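Local coordinates for protein esterase (PDB 3DOH) that is a thermostable esterase that probably hydrolyses carboxylic esters with an alpha/beta-hydrolase domain joined to an immunoglobulin-like domain, at residues L139-F144 with Q193-R198; A200-Q205 with E370-L375; T268-G273 with P364-Q369; G276-I281 with I311-A316. One frame throughout, in Å; residues are numbered along the deposited sequence.

In the fold
The four contacts touch one another in every pairing except interaction 1 with interaction 4, whose centres are about 21 Å apart. Interaction 1 lies at the connection between the domains and meets interaction 2 where Val194 CG2 lies 3.6 Å from Ala200 CB; its Arg198 also reaches Tyr366 and Glu367 of interaction 3. Interactions 2 and 3, about 10 Å apart between centres, meet through Trp203 and Tyr366, while Trp374 joins interaction 2 to Trp312 of interaction 4. Interaction 3 contains the probable nucleophile elbow, with Ser271 at a bound sulfate, and shares helix 272-283 with interaction 4, about 9 Å away between centres. Interactions 3 and 4 both nest within the loop closed by 200-205 with 370-375.

Interaction 1 (L139-F144 with Q193-R198); sequences LIIDDF and QVAGNR
Val194 divides its two methyl groups between Ile141 and Phe144, and this division accounts for two of the three apolar pairs in a buried contact. Val194 CG1 lies alongside the isoleucine, 3.4 Å from Ile141 CG1, and the two side chains run past each other in opposite directions rather than meeting end-on. With CG1 of Ile141 opposite the carbonyl carbon (chi1 -78°) and the chain extended beyond it (chi2 -177°), the terminal methyl is carried past the valine, where Ile141 CD1 meets Ala195 CB at 3.6 Å. The other methyl of Val194 sits over one face of the Phe144 ring, with Val194 CG2 4.0 Å from Phe144 CD2. No hydrogen bond crosses between the segments, so shape and exclusion of water hold them together. With an alanine in place of Ile141, Val194 CG1 and the methyl of Ala195 would probably lose their neighbour, opening a gap beside the short helix.

The loop around 139-144 leads from strand 129-139 of the immunoglobulin-like domain's sheet to strand 144-150 at one edge of the hydrolase sheet, and so connects the two domains. Val15 of strand 8-16 touches Ile141, Arg161 of strand 157-163 touches both Ile141 and Val194, and strand 215-219 supplies Val216 against Phe144 and Ala218 against Val194.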
loop_
_atom_site.group_PDB
_atom_site.type_symbol
_atom_site.label_atom_id
_atom_site.label_comp_id
_atom_site.label_asym_id
_atom_site.label_seq_id
_atom_site.Cartn_x
_atom_site.Cartn_y
_atom_site.Cartn_z
ATOM N N LEU A 139 -22.519 5.798 29.374
ATOM C CA LEU A 139 -21.678 6.783 30.043
ATOM C C LEU A 139 -22.138 8.203 29.736
ATOM O O LEU A 139 -21.795 8.767 28.698
ATOM C CB LEU A 139 -20.214 6.604 29.633
ATOM C CG LEU A 139 -19.389 5.628 30.473
ATOM C CD1 LEU A 139 -17.958 5.555 29.961
ATOM C CD2 LEU A 139 -19.418 6.022 31.940
ATOM N N ILE A 140 -22.919 8.777 30.646
ATOM C CA ILE A 140 -23.399 10.144 30.493
ATOM C C ILE A 140 -24.891 10.174 30.181
ATOM O O ILE A 140 -25.606 11.081 30.604
ATOM C CB ILE A 140 -22.637 10.888 29.379
ATOM C CG1 ILE A 140 -21.132 10.865 29.656
ATOM C CG2 ILE A 140 -23.139 12.317 29.252
ATOM C CD1 ILE A 140 -20.707 11.774 30.789
ATOM N N ILE A 141 -25.355 9.174 29.437
ATOM C CA ILE A 141 -26.783 8.978 29.224
ATOM C C ILE A 141 -27.467 8.480 30.492
ATOM O O ILE A 141 -28.672 8.663 30.672
ATOM C CB ILE A 141 -27.051 7.978 28.082
ATOM C CG1 ILE A 141 -26.867 8.658 26.724
ATOM C CG2 ILE A 141 -28.448 7.392 28.205
ATOM C CD1 ILE A 141 -27.171 7.760 25.546
ATOM N N ASP A 142 -26.692 7.852 31.369
ATOM C CA ASP A 142 -27.204 7.382 32.635
ATOM C C ASP A 142 -27.241 8.454 33.733
ATOM O O ASP A 142 -27.737 8.180 34.797
ATOM C CB ASP A 142 -26.428 6.143 33.088
ATOM C CG ASP A 142 -24.961 6.460 33.422
ATOM O OD1 ASP A 142 -24.542 7.669 33.305
ATOM O OD2 ASP A 142 -24.239 5.483 33.791
ATOM N N ASP A 143 -26.740 9.661 33.486
ATOM C CA ASP A 143 -26.985 10.776 34.422
ATOM C C ASP A 143 -28.255 11.572 34.189
ATOM O O ASP A 143 -28.574 12.442 35.000
ATOM C CB ASP A 143 -25.834 11.781 34.464
ATOM C CG ASP A 143 -24.513 11.133 34.726
ATOM O OD1 ASP A 143 -24.399 10.441 35.758
ATOM O OD2 ASP A 143 -23.583 11.312 33.898
ATOM N N PHE A 144 -28.925 11.329 33.067
ATOM C CA PHE A 144 -30.180 11.985 32.708
ATOM C C PHE A 144 -31.263 11.086 33.221
ATOM O O PHE A 144 -31.475 9.986 32.689
ATOM C CB PHE A 144 -30.386 12.038 31.175
ATOM C CG PHE A 144 -29.569 13.066 30.467
ATOM C CD1 PHE A 144 -28.170 12.996 30.465
ATOM C CD2 PHE A 144 -30.198 14.106 29.774
ATOM C CE1 PHE A 144 -27.397 13.944 29.830
ATOM C CE2 PHE A 144 -29.424 15.087 29.100
ATOM C CZ PHE A 144 -28.010 14.990 29.125
ATOM N N GLN A 193 -33.177 10.201 21.606
ATOM C CA GLN A 193 -32.997 11.659 21.437
ATOM C C GLN A 193 -31.782 12.161 22.196
ATOM O O GLN A 193 -31.341 13.328 22.074
ATOM C CB GLN A 193 -34.286 12.438 21.799
ATOM C CG GLN A 193 -34.520 12.755 23.271
ATOM C CD GLN A 193 -35.098 11.588 24.050
ATOM O OE1 GLN A 193 -35.097 10.446 23.572
ATOM N NE2 GLN A 193 -35.599 11.864 25.258
ATOM N N VAL A 194 -31.224 11.236 22.958
ATOM C CA VAL A 194 -30.120 11.526 23.811
ATOM C C VAL A 194 -28.909 10.706 23.309
ATOM O O VAL A 194 -27.788 10.903 23.757
ATOM C CB VAL A 194 -30.589 11.270 25.292
ATOM C CG1 VAL A 194 -29.813 10.172 26.003
ATOM C CG2 VAL A 194 -30.665 12.563 26.096
ATOM N N ALA A 195 -29.118 9.817 22.352
ATOM C CA ALA A 195 -28.063 8.934 21.944
ATOM C C ALA A 195 -27.691 9.105 20.469
ATOM O O ALA A 195 -26.603 8.718 20.032
ATOM C CB ALA A 195 -28.465 7.529 22.208
ATOM N N GLY A 196 -28.589 9.690 19.697
ATOM C CA GLY A 196 -28.369 9.811 18.258
ATOM C C GLY A 196 -27.231 10.737 17.877
ATOM O O GLY A 196 -26.621 10.541 16.840
ATOM N N ASN A 197 -26.925 11.726 18.721
ATOM C CA ASN A 197 -25.802 12.674 18.517
ATOM C C ASN A 197 -25.435 13.357 19.858
ATOM O O ASN A 197 -26.008 13.004 20.882
ATOM C CB ASN A 197 -26.177 13.692 17.455
ATOM C CG ASN A 197 -27.559 14.254 17.681
ATOM O OD1 ASN A 197 -28.416 14.228 16.777
ATOM N ND2 ASN A 197 -27.798 14.778 18.893
ATOM N N ARG A 198 -24.505 14.309 19.866
ATOM C CA ARG A 198 -23.980 14.850 21.111
ATOM C C ARG A 198 -24.838 16.040 21.559
ATOM O O ARG A 198 -24.463 16.824 22.438
ATOM C CB ARG A 198 -22.493 15.237 20.961
ATOM C CG ARG A 198 -21.423 14.096 21.132
ATOM C CD ARG A 198 -20.171 14.562 21.952
ATOM N NE ARG A 198 -19.558 13.460 22.731
ATOM C CZ ARG A 198 -18.353 12.879 22.488
ATOM N NH1 ARG A 198 -17.562 13.287 21.472
ATOM N NH2 ARG A 198 -17.911 11.865 23.267
#

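Interaction 2 (A200-Q205 with E370-L375); sequences AVVWAQ and EAIEWL
Trp203 drives the six-membered end of its indole between two side chains of the helix, and here the packing is closest. Leu375 CD2 sits 3.6 Å from Trp203 CZ3 and equally near CH2, its side chain crossing the tryptophan at about a right angle. Ile372 approaches obliquely from the other side, with Ile372 CG1 3.8 Å from Trp203 CZ3. The leucine branch gets there because CG stands opposite the backbone N (chi1 -178°), which throws it out from the helix. From its own segment Val202 lays CG1 over one face of the indole, while the NE1 end is bonded to Gly199 O.

In the alpha/beta-hydrolase fold such a C-terminal helix lies against the central sheet; here Leu375 also touches Ala290 and Ile292 of strand 290-294. Replacing Trp203 by an alanine would probably leave Leu375 CD2 and Ile372 CG1 facing a gap and Gly199 O without its indole donor.

Away from the indole the contact thins to a single methyl pair, Val202 CG2 and Ile372 CD1, 3.8 Å apart and flanked by Tyr208. On the solvent side of the helix, Glu373 points away from the loop and Glu370 is exposed.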
loop_
_atom_site.group_PDB
_atom_site.type_symbol
_atom_site.label_atom_id
_atom_site.label_comp_id
_atom_site.label_asym_id
_atom_site.label_seq_id
_atom_site.Cartn_x
_atom_site.Cartn_y
_atom_site.Cartn_z
ATOM N N ALA A 200 -27.560 16.537 23.363
ATOM C CA ALA A 200 -28.035 16.693 24.742
ATOM C C ALA A 200 -26.848 16.626 25.691
ATOM O O ALA A 200 -26.718 17.383 26.634
ATOM C CB ALA A 200 -29.052 15.603 25.088
ATOM N N VAL A 201 -25.959 15.717 25.362
ATOM C CA VAL A 201 -24.989 15.186 26.257
ATOM C C VAL A 201 -23.749 16.083 26.390
ATOM O O VAL A 201 -23.115 16.153 27.447
ATOM C CB VAL A 201 -24.681 13.784 25.688
ATOM C CG1 VAL A 201 -23.233 13.593 25.319
ATOM C CG2 VAL A 201 -25.340 12.684 26.507
ATOM N N VAL A 202 -23.416 16.818 25.342
ATOM C CA VAL A 202 -22.228 17.696 25.388
ATOM C C VAL A 202 -22.342 18.639 26.598
ATOM O O VAL A 202 -21.393 18.787 27.370
ATOM C CB VAL A 202 -22.004 18.448 24.030
ATOM C CG1 VAL A 202 -23.191 19.366 23.689
ATOM C CG2 VAL A 202 -20.699 19.204 24.038
ATOM N N TRP A 203 -23.535 19.206 26.793
ATOM C CA TRP A 203 -23.734 20.146 27.862
ATOM C C TRP A 203 -23.535 19.443 29.185
ATOM O O TRP A 203 -23.333 20.061 30.204
ATOM C CB TRP A 203 -25.110 20.738 27.762
ATOM C CG TRP A 203 -25.474 21.075 26.307
ATOM C CD1 TRP A 203 -26.275 20.337 25.465
ATOM C CD2 TRP A 203 -25.030 22.209 25.547
ATOM N NE1 TRP A 203 -26.346 20.946 24.237
ATOM C CE2 TRP A 203 -25.590 22.094 24.262
ATOM C CE3 TRP A 203 -24.191 23.295 25.824
ATOM C CZ2 TRP A 203 -25.351 23.042 23.254
ATOM C CZ3 TRP A 203 -23.959 24.240 24.832
ATOM C CH2 TRP A 203 -24.529 24.103 23.563
ATOM N N ALA A 204 -23.532 18.122 29.154
ATOM C CA ALA A 204 -23.521 17.383 30.397
ATOM C C ALA A 204 -22.154 16.809 30.688
ATOM O O ALA A 204 -21.932 16.272 31.770
ATOM C CB ALA A 204 -24.612 16.295 30.393
ATOM N N GLN A 205 -21.233 16.954 29.746
ATOM C CA GLN A 205 -19.836 16.539 29.966
ATOM C C GLN A 205 -19.170 17.275 31.138
ATOM O O GLN A 205 -19.344 18.467 31.274
ATOM C CB GLN A 205 -19.047 16.671 28.657
ATOM C CG GLN A 205 -19.271 15.445 27.702
ATOM C CD GLN A 205 -18.721 15.659 26.302
ATOM O OE1 GLN A 205 -18.990 14.852 25.395
ATOM N NE2 GLN A 205 -17.939 16.755 26.096
ATOM N N GLU A 370 -16.128 27.241 21.004
ATOM C CA GLU A 370 -16.485 28.649 20.901
ATOM C C GLU A 370 -18.014 28.802 21.049
ATOM O O GLU A 370 -18.510 29.627 21.826
ATOM C CB GLU A 370 -16.008 29.209 19.534
ATOM C CG GLU A 370 -15.179 30.510 19.583
ATOM C CD GLU A 370 -15.594 31.624 18.532
ATOM O OE1 GLU A 370 -15.411 31.448 17.271
ATOM O OE2 GLU A 370 -16.090 32.700 18.997
ATOM N N ALA A 371 -18.740 27.966 20.310
ATOM C CA ALA A 371 -20.209 27.940 20.300
ATOM C C ALA A 371 -20.791 27.656 21.679
ATOM O O ALA A 371 -21.687 28.374 22.157
ATOM C CB ALA A 371 -20.698 26.905 19.308
ATOM N N ILE A 372 -20.275 26.607 22.311
ATOM C CA ILE A 372 -20.630 26.274 23.701
ATOM C C ILE A 372 -20.386 27.444 24.669
ATOM O O ILE A 372 -21.291 27.863 25.417
ATOM C CB ILE A 372 -19.886 25.010 24.131
ATOM C CG1 ILE A 372 -20.499 23.813 23.408
ATOM C CG2 ILE A 372 -19.887 24.860 25.636
ATOM C CD1 ILE A 372 -19.532 22.706 23.226
ATOM N N GLU A 373 -19.180 28.014 24.603
ATOM C CA GLU A 373 -18.814 29.104 25.501
ATOM C C GLU A 373 -19.731 30.275 25.271
ATOM O O GLU A 373 -20.243 30.875 26.247
ATOM C CB GLU A 373 -17.362 29.525 25.282
ATOM C CG GLU A 373 -16.347 28.682 26.070
ATOM C CD GLU A 373 -16.708 28.583 27.557
ATOM O OE1 GLU A 373 -17.040 27.458 28.006
ATOM O OE2 GLU A 373 -16.692 29.632 28.263
ATOM N N TRP A 374 -19.952 30.594 23.984
ATOM C CA TRP A 374 -20.787 31.702 23.609
ATOM C C TRP A 374 -22.202 31.556 24.173
ATOM O O TRP A 374 -22.815 32.531 24.604
ATOM C CB TRP A 374 -20.838 31.803 22.098
ATOM C CG TRP A 374 -21.878 32.791 21.602
ATOM C CD1 TRP A 374 -21.699 34.141 21.405
ATOM C CD2 TRP A 374 -23.262 32.516 21.243
ATOM N NE1 TRP A 374 -22.865 34.701 20.926
ATOM C CE2 TRP A 374 -23.832 33.732 20.818
ATOM C CE3 TRP A 374 -24.048 31.357 21.193
ATOM C CZ2 TRP A 374 -25.174 33.826 20.391
ATOM C CZ3 TRP A 374 -25.389 31.462 20.763
ATOM C CH2 TRP A 374 -25.927 32.682 20.379
ATOM N N LEU A 375 -22.740 30.339 24.176
ATOM C CA LEU A 375 -24.131 30.206 24.582
ATOM C C LEU A 375 -24.188 30.613 26.035
ATOM O O LEU A 375 -25.079 31.373 26.428
ATOM C CB LEU A 375 -24.664 28.802 24.355
ATOM C CG LEU A 375 -26.126 28.464 24.685
ATOM C CD1 LEU A 375 -27.059 28.916 23.576
ATOM C CD2 LEU A 375 -26.213 26.984 24.830
#

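Interaction 3 (T268-G273 with P364-Q369). With SO4 (sulfate ion), chain C.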
loop_
_atom_site.group_PDB
_atom_site.type_symbol
_atom_site.label_atom_id
_atom_site.label_comp_id
_atom_site.label_asym_id
_atom_site.label_seq_id
_atom_site.Cartn_x
_atom_site.Cartn_y
_atom_site.Cartn_z
ATOM N N THR A 268 -31.481 24.616 21.587
ATOM C CA THR A 268 -30.855 24.181 20.371
ATOM C C THR A 268 -31.485 22.862 19.924
ATOM O O THR A 268 -32.016 22.099 20.743
ATOM C CB THR A 268 -29.286 24.026 20.536
ATOM O OG1 THR A 268 -28.693 23.560 19.301
ATOM C CG2 THR A 268 -28.953 23.054 21.661
ATOM N N GLY A 269 -31.418 22.609 18.623
ATOM C CA GLY A 269 -31.866 21.378 18.039
ATOM C C GLY A 269 -31.411 21.359 16.590
ATOM O O GLY A 269 -30.987 22.377 16.058
ATOM N N LEU A 270 -31.497 20.194 15.958
ATOM C CA LEU A 270 -30.995 20.026 14.600
ATOM C C LEU A 270 -32.092 19.512 13.675
ATOM O O LEU A 270 -32.885 18.650 14.055
ATOM C CB LEU A 270 -29.803 19.066 14.583
ATOM C CG LEU A 270 -30.020 17.704 15.245
ATOM C CD1 LEU A 270 -30.052 17.840 16.760
ATOM C CD2 LEU A 270 -31.298 17.055 14.735
ATOM N N SER A 271 -32.136 20.047 12.459
ATOM C CA SER A 271 -32.972 19.475 11.412
ATOM C C SER A 271 -34.453 19.687 11.779
ATOM O O SER A 271 -34.888 20.835 11.837
ATOM C CB SER A 271 -32.598 18.009 11.225
ATOM O OG SER A 271 -33.263 17.484 10.111
ATOM N N MET A 272 -35.207 18.629 12.084
ATOM C CA MET A 272 -36.587 18.803 12.604
ATOM C C MET A 272 -36.545 19.584 13.920
ATOM O O MET A 272 -37.425 20.409 14.218
ATOM C CB MET A 272 -37.295 17.438 12.767
ATOM C CG MET A 272 -38.764 17.466 13.231
ATOM S SD MET A 272 -39.397 15.854 13.824
ATOM C CE MET A 272 -38.663 15.617 15.464
ATOM N N GLY A 273 -35.484 19.350 14.685
ATOM C CA GLY A 273 -35.239 20.109 15.924
ATOM C C GLY A 273 -34.750 21.536 15.682
ATOM O O GLY A 273 -34.811 22.385 16.598
ATOM N N PRO A 364 -20.012 18.883 13.569
ATOM C CA PRO A 364 -18.964 19.817 13.982
ATOM C C PRO A 364 -19.459 20.864 14.950
ATOM O O PRO A 364 -18.664 21.429 15.718
ATOM C CB PRO A 364 -18.564 20.519 12.686
ATOM C CG PRO A 364 -19.537 20.115 11.686
ATOM C CD PRO A 364 -20.351 18.992 12.148
ATOM N N THR A 365 -20.752 21.163 14.898
ATOM C CA THR A 365 -21.272 22.287 15.657
ATOM C C THR A 365 -21.175 22.008 17.142
ATOM O O THR A 365 -20.649 22.831 17.871
ATOM C CB THR A 365 -22.698 22.574 15.244
ATOM O OG1 THR A 365 -22.682 22.871 13.851
ATOM C CG2 THR A 365 -23.258 23.727 15.990
ATOM N N TYR A 366 -21.656 20.843 17.581
ATOM C CA TYR A 366 -21.549 20.465 18.990
ATOM C C TYR A 366 -20.120 20.197 19.424
ATOM O O TYR A 366 -19.831 20.107 20.628
ATOM C CB TYR A 366 -22.502 19.311 19.360
ATOM C CG TYR A 366 -23.946 19.757 19.278
ATOM C CD1 TYR A 366 -24.343 20.961 19.863
ATOM C CD2 TYR A 366 -24.917 19.006 18.589
ATOM C CE1 TYR A 366 -25.670 21.396 19.781
ATOM C CE2 TYR A 366 -26.251 19.467 18.500
ATOM C CZ TYR A 366 -26.602 20.649 19.112
ATOM O OH TYR A 366 -27.878 21.125 19.047
ATOM N N GLU A 367 -19.220 20.106 18.453
ATOM C CA GLU A 367 -17.789 19.993 18.758
ATOM C C GLU A 367 -17.076 21.360 18.800
ATOM O O GLU A 367 -15.872 21.433 19.038
ATOM C CB GLU A 367 -17.085 18.961 17.847
ATOM C CG GLU A 367 -17.529 17.490 18.039
ATOM C CD GLU A 367 -17.454 16.971 19.509
ATOM O OE1 GLU A 367 -16.332 16.746 20.019
ATOM O OE2 GLU A 367 -18.527 16.762 20.151
ATOM N N ASN A 368 -17.827 22.441 18.669
ATOM C CA ASN A 368 -17.246 23.776 18.664
ATOM C C ASN A 368 -17.239 24.449 20.059
ATOM O O ASN A 368 -18.290 24.917 20.555
ATOM C CB ASN A 368 -18.039 24.596 17.661
ATOM C CG ASN A 368 -17.445 25.961 17.380
ATOM O OD1 ASN A 368 -16.836 26.605 18.256
ATOM N ND2 ASN A 368 -17.680 26.444 16.149
ATOM N N GLN A 369 -16.062 24.501 20.690
ATOM C CA GLN A 369 -15.919 25.048 22.054
ATOM C C GLN A 369 -16.345 26.522 22.096
ATOM O O GLN A 369 -16.874 26.986 23.103
ATOM C CB GLN A 369 -14.494 24.804 22.664
ATOM C CG GLN A 369 -14.217 25.655 23.953
ATOM C CD GLN A 369 -12.995 25.221 24.819
ATOM O OE1 GLN A 369 -11.980 24.744 24.302
ATOM N NE2 GLN A 369 -13.098 25.422 26.152
HETATM S S SO4 C . -33.274 14.356 10.855
HETATM O O1 SO4 C . -33.859 13.233 10.119
HETATM O O2 SO4 C . -32.544 13.773 12.018
HETATM O O3 SO4 C . -34.358 15.300 11.218
HETATM O O4 SO4 C . -32.351 15.075 10.003
#
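Tyr366 donates the hydrogen bond that joins helix 362-366 to the strand leading into what is probably the nucleophile elbow of this alpha/beta-hydrolase. Tyr366 OH lies 2.6 Å from Thr268 OG1, the two side chains approaching from opposite directions, and the threonine oxygen stands at the ring edge, near its plane. Leu270 CD1 lies near the ring plane too, but on the CE2 side, a looser contact 4.5 Å from Tyr366 CE2.

Around this first shell, other groups fix the positions. Thr268 OG1, anti to the backbone N (chi1 179°), donates a hydrogen bond to Ile292 O of the adjacent strand, so the buried hydroxyl both accepts and donates. Phe179 and Ile294 pack on the tyrosine from the strands flanking 264-270. Asn368 caps the helix that follows, its OD1 receiving Ala371 N.

Beyond the strand the chain turns sharply at Ser271, between Gly269 and Gly273, which fit the GxSxG pattern. Ser271 has a positive phi (68°), as expected for the serine at such an elbow, and its OG is hydrogen-bonded to His359 NE2, consistent with a Ser-His-Asp triad completed by Asp319. A sulfate, probably from the crystallisation liquor, may mark the active-site pocket and is also bound by His359 NE2 and Ala183 N. The sulfate O4 approaches Ser271 OG to 2.6 Å.

Interaction 4 (G276-I281 with I311-A316)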
loop_
_atom_site.group_PDB
_atom_site.type_symbol
_atom_site.label_atom_id
_atom_site.label_comp_id
_atom_site.label_asym_id
_atom_site.label_seq_id
_atom_site.Cartn_x
_atom_site.Cartn_y
_atom_site.Cartn_z
ATOM N N GLY A 276 -37.821 23.255 14.896
ATOM C CA GLY A 276 -38.352 23.307 16.257
ATOM C C GLY A 276 -37.840 24.491 17.046
ATOM O O GLY A 276 -38.631 25.208 17.697
ATOM N N THR A 277 -36.523 24.703 16.980
ATOM C CA THR A 277 -35.846 25.784 17.678
ATOM C C THR A 277 -36.322 27.109 17.120
ATOM O O THR A 277 -36.684 28.004 17.889
ATOM C CB THR A 277 -34.287 25.627 17.608
ATOM O OG1 THR A 277 -33.936 24.371 18.187
ATOM C CG2 THR A 277 -33.527 26.765 18.343
ATOM N N TRP A 278 -36.328 27.258 15.796
ATOM C CA TRP A 278 -36.745 28.547 15.208
ATOM C C TRP A 278 -38.170 28.864 15.636
ATOM O O TRP A 278 -38.465 30.027 15.940
ATOM C CB TRP A 278 -36.716 28.528 13.687
ATOM C CG TRP A 278 -35.382 28.708 13.104
ATOM C CD1 TRP A 278 -34.678 27.785 12.361
ATOM C CD2 TRP A 278 -34.555 29.897 13.166
ATOM N NE1 TRP A 278 -33.482 28.325 11.976
ATOM C CE2 TRP A 278 -33.373 29.614 12.450
ATOM C CE3 TRP A 278 -34.699 31.166 13.771
ATOM C CZ2 TRP A 278 -32.334 30.550 12.309
ATOM C CZ3 TRP A 278 -33.660 32.104 13.634
ATOM C CH2 TRP A 278 -32.496 31.789 12.905
ATOM N N THR A 279 -39.042 27.834 15.632
ATOM C CA THR A 279 -40.459 27.995 15.919
ATOM C C THR A 279 -40.652 28.385 17.379
ATOM O O THR A 279 -41.357 29.348 17.680
ATOM C CB THR A 279 -41.275 26.715 15.542
ATOM O OG1 THR A 279 -41.202 26.480 14.118
ATOM C CG2 THR A 279 -42.762 26.837 15.969
ATOM N N ALA A 280 -40.009 27.631 18.274
ATOM C CA ALA A 280 -39.998 27.914 19.721
ATOM C C ALA A 280 -39.658 29.345 20.100
ATOM O O ALA A 280 -40.358 29.966 20.890
ATOM C CB ALA A 280 -39.064 26.984 20.430
ATOM N N ILE A 281 -38.565 29.868 19.573
ATOM C CA ILE A 281 -38.151 31.201 19.986
ATOM C C ILE A 281 -39.044 32.266 19.377
ATOM O O ILE A 281 -39.263 33.291 19.976
ATOM C CB ILE A 281 -36.651 31.496 19.674
ATOM C CG1 ILE A 281 -36.349 31.331 18.178
ATOM C CG2 ILE A 281 -35.722 30.676 20.597
ATOM C CD1 ILE A 281 -35.054 31.873 17.773
ATOM N N ILE A 311 -28.501 34.571 18.619
ATOM C CA ILE A 311 -28.780 33.366 17.858
ATOM C C ILE A 311 -27.555 33.032 17.035
ATOM O O ILE A 311 -27.039 33.880 16.336
ATOM C CB ILE A 311 -30.007 33.600 16.889
ATOM C CG1 ILE A 311 -31.289 33.829 17.710
ATOM C CG2 ILE A 311 -30.164 32.441 15.893
ATOM C CD1 ILE A 311 -32.541 34.169 16.913
ATOM N N TRP A 312 -27.090 31.788 17.081
ATOM C CA TRP A 312 -25.972 31.398 16.232
ATOM C C TRP A 312 -26.456 30.227 15.387
ATOM O O TRP A 312 -26.647 29.114 15.877
ATOM C CB TRP A 312 -24.741 31.069 17.067
ATOM C CG TRP A 312 -23.504 30.831 16.278
ATOM C CD1 TRP A 312 -23.425 30.510 14.962
ATOM C CD2 TRP A 312 -22.151 30.835 16.768
ATOM N NE1 TRP A 312 -22.112 30.337 14.588
ATOM C CE2 TRP A 312 -21.311 30.535 15.678
ATOM C CE3 TRP A 312 -21.571 31.074 18.021
ATOM C CZ2 TRP A 312 -19.915 30.468 15.797
ATOM C CZ3 TRP A 312 -20.176 31.006 18.147
ATOM C CH2 TRP A 312 -19.371 30.702 17.042
ATOM N N VAL A 313 -26.698 30.519 14.116
ATOM C CA VAL A 313 -27.184 29.555 13.147
ATOM C C VAL A 313 -26.024 28.747 12.510
ATOM O O VAL A 313 -24.934 29.273 12.279
ATOM C CB VAL A 313 -27.931 30.315 12.049
ATOM C CG1 VAL A 313 -28.607 29.363 11.057
ATOM C CG2 VAL A 313 -28.951 31.246 12.658
ATOM N N PHE A 314 -26.263 27.470 12.235
ATOM C CA PHE A 314 -25.290 26.587 11.603
ATOM C C PHE A 314 -26.046 25.810 10.502
ATOM O O PHE A 314 -27.228 25.428 10.702
ATOM C CB PHE A 314 -24.688 25.594 12.629
ATOM C CG PHE A 314 -23.799 26.227 13.675
ATOM C CD1 PHE A 314 -24.344 26.842 14.807
ATOM C CD2 PHE A 314 -22.406 26.217 13.535
ATOM C CE1 PHE A 314 -23.488 27.440 15.789
ATOM C CE2 PHE A 314 -21.558 26.817 14.522
ATOM C CZ PHE A 314 -22.097 27.421 15.635
ATOM N N HIS A 315 -25.387 25.574 9.357
ATOM C CA HIS A 315 -25.961 24.826 8.237
ATOM C C HIS A 315 -24.786 24.482 7.319
ATOM O O HIS A 315 -23.778 25.171 7.320
ATOM C CB HIS A 315 -26.942 25.724 7.477
ATOM C CG HIS A 315 -28.100 24.996 6.864
ATOM N ND1 HIS A 315 -27.945 23.930 6.002
ATOM C CD2 HIS A 315 -29.432 25.216 6.954
ATOM C CE1 HIS A 315 -29.133 23.509 5.614
ATOM N NE2 HIS A 315 -30.049 24.285 6.164
ATOM N N ALA A 316 -24.888 23.426 6.526
ATOM C CA ALA A 316 -23.832 23.158 5.552
ATOM C C ALA A 316 -24.380 23.534 4.208
ATOM O O ALA A 316 -25.536 23.194 3.883
ATOM C CB ALA A 316 -23.423 21.714 5.562
#
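Trp278 and Ile281, one helical turn apart, face Ile311 and Val313 of the strand in a helix-on-sheet layer of the alpha/beta-hydrolase fold. Helix 272-283 follows the probable nucleophile elbow and links strands 264-270 and 290-294 in a beta-alpha-beta crossover; here it reaches beyond them to the next parallel strand, 311-316. The local axes run nearly antiparallel, at 157°, and come within 11.7 Å of each other.

The aromatic contacts belong to Trp278, whose benzene end carries them. Trp278 CZ2 lies 3.5 Å from Val313 CG2, the valine meeting the indole at about a right angle. Ile311 comes to the neighbouring part of the ring, with Ile311 CG2 3.8 Å from Trp278 CH2. Although the CB of Trp278 does not aim at the strand, CG set opposite the carbonyl carbon (chi1 -80°) lets the long indole bridge the interval.

Aliphatic contact is confined to one pair: Ile281 and Ile311 reach for each other tip to tip, their CD1 atoms 3.5 Å apart. Leu330 of helix 325-336 touches Trp278 as well, and Val331 touches Val313, so a second helix packs on the same side chains.

Alternation along the strand sends Trp312 to the other side of the sheet, where its ring meets Trp374 edge-to-face. No hydrogen bond crosses between the segments: Trp312 NE1 is bonded to Thr344 OG1, and Thr277 OG1 to Gly273 O. Within the helix Ala280 N is bonded to Gly276 O, and at the end of 311-316 His315 ND1 donates to Ala316 O over 3.3 Å, from above the carbonyl plane.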